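Side-chain contact in sulfide-quinone reductase (Aquifex aeolicus, PDB 3HYW), which oxidises hydrogen sulfide with the help of FAD and a quinone, probably building up polysulfide that is released as sulfur rings: residues H128-E131 with T132-K135. Numbering follows the deposited sequence.
Sequences HALE and TQKK
His128 and Thr132 meet one turn apart in a local contact within helix 126-141, which precedes strand 146-150 of the mixed sheet; His128-Glu131 and Thr132-Lys135 form two consecutive turns of one continuous helix. Thr132 N donates to His128 O at 3.0 Å. Thr132 OG1 lies 3.2 Å from the same His128 O; its chi1 of -59° sets the hydroxyl beside the backbone N and anti to the carbonyl carbon, facing back along the helix. That hydroxyl is hydrogen-bonded to Ser122 O, which ties the helix to the loop before it. Three further i to i+4 bonds, from the amides of Gln133, Lys134 and Lys135 to the carbonyls of Ala129, Leu130 and Glu131, continue the alpha-helical ladder, and the N-H...O angle falls from 160° at Thr132 to 143° at Lys135. In this flavoprotein of the pyridine nucleotide-disulphide oxidoreductase family, Ala129 and Thr132 form the buried face, both packing on Ala49 of helix 45-50, and the Ala129 side chain comes to about 7 Å from the bound FAD. Leu130 rests on Leu48 of the same helix, and its side chain runs beside that of Gln133, pointing the same way. The aliphatic part of Lys134 lies against the preceding turn, its CG 3.4 Å from Leu130 O; beyond CG the chain leads away, with a bend at chi4 near its end.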
loop_
_atom_site.group_PDB
_atom_site.type_symbol
_atom_site.label_atom_id
_atom_site.label_comp_id
_atom_site.label_asym_id
_atom_site.label_seq_id
_atom_site.Cartn_x
_atom_site.Cartn_y
_atom_site.Cartn_z
ATOM N N HIS A 128 30.381 -18.780 -11.262
ATOM C CA HIS A 128 30.048 -17.351 -11.344
ATOM C C HIS A 128 29.921 -16.698 -9.956
ATOM O O HIS A 128 30.379 -15.574 -9.752
ATOM C CB HIS A 128 28.734 -17.145 -12.108
ATOM C CG HIS A 128 28.853 -17.306 -13.592
ATOM N ND1 HIS A 128 28.131 -18.247 -14.293
ATOM C CD2 HIS A 128 29.590 -16.638 -14.510
ATOM C CE1 HIS A 128 28.425 -18.159 -15.578
ATOM N NE2 HIS A 128 29.309 -17.190 -15.736
ATOM N N ALA A 129 29.275 -17.388 -9.016
ATOM C CA ALA A 129 29.112 -16.870 -7.652
ATOM C C ALA A 129 30.452 -16.589 -6.962
ATOM O O ALA A 129 30.589 -15.613 -6.229
ATOM C CB ALA A 129 28.246 -17.817 -6.803
ATOM N N LEU A 130 31.440 -17.442 -7.215
ATOM C CA LEU A 130 32.782 -17.244 -6.665
ATOM C C LEU A 130 33.482 -16.002 -7.223
ATOM O O LEU A 130 34.162 -15.290 -6.484
ATOM C CB LEU A 130 33.638 -18.503 -6.841
ATOM C CG LEU A 130 33.196 -19.623 -5.889
ATOM C CD1 LEU A 130 33.619 -20.986 -6.391
ATOM C CD2 LEU A 130 33.682 -19.383 -4.458
ATOM N N GLU A 131 33.295 -15.741 -8.515
ATOM C CA GLU A 131 33.771 -14.503 -9.144
ATOM C C GLU A 131 33.105 -13.274 -8.522
ATOM O O GLU A 131 33.761 -12.261 -8.292
ATOM C CB GLU A 131 33.506 -14.523 -10.652
ATOM C CG GLU A 131 34.153 -15.688 -11.406
ATOM C CD GLU A 131 34.056 -15.541 -12.924
ATOM O OE1 GLU A 131 33.042 -14.992 -13.422
ATOM O OE2 GLU A 131 34.997 -15.982 -13.629
ATOM N N THR A 132 31.799 -13.368 -8.263
ATOM C CA THR A 132 31.053 -12.305 -7.575
ATOM C C THR A 132 31.616 -12.002 -6.183
ATOM O O THR A 132 31.749 -10.837 -5.804
ATOM C CB THR A 132 29.566 -12.665 -7.445
ATOM O OG1 THR A 132 29.012 -12.862 -8.749
ATOM C CG2 THR A 132 28.787 -11.557 -6.718
ATOM N N GLN A 133 31.926 -13.057 -5.426
ATOM C CA GLN A 133 32.527 -12.922 -4.102
ATOM C C GLN A 133 33.795 -12.074 -4.182
ATOM O O GLN A 133 34.003 -11.185 -3.356
ATOM C CB GLN A 133 32.822 -14.304 -3.495
ATOM C CG GLN A 133 33.386 -14.273 -2.071
ATOM C CD GLN A 133 33.665 -15.667 -1.493
ATOM O OE1 GLN A 133 32.963 -16.649 -1.788
ATOM N NE2 GLN A 133 34.686 -15.750 -0.648
ATOM N N LYS A 134 34.613 -12.340 -5.200
ATOM C CA LYS A 134 35.879 -11.634 -5.402
ATOM C C LYS A 134 35.682 -10.151 -5.712
ATOM O O LYS A 134 36.490 -9.319 -5.295
ATOM C CB LYS A 134 36.707 -12.292 -6.510
ATOM C CG LYS A 134 37.146 -13.722 -6.211
ATOM C CD LYS A 134 38.217 -14.175 -7.187
ATOM C CE LYS A 134 38.392 -15.687 -7.160
ATOM N NZ LYS A 134 39.833 -16.079 -7.350
ATOM N N LYS A 135 34.607 -9.828 -6.436
ATOM C CA LYS A 135 34.309 -8.439 -6.799
ATOM C C LYS A 135 33.654 -7.667 -5.660
ATOM O O LYS A 135 33.780 -6.446 -5.590
ATOM C CB LYS A 135 33.455 -8.370 -8.067
ATOM C CG LYS A 135 34.259 -8.588 -9.346
ATOM C CD LYS A 135 33.398 -8.490 -10.602
ATOM C CE LYS A 135 33.161 -7.041 -11.058
ATOM N NZ LYS A 135 32.532 -6.981 -12.419
#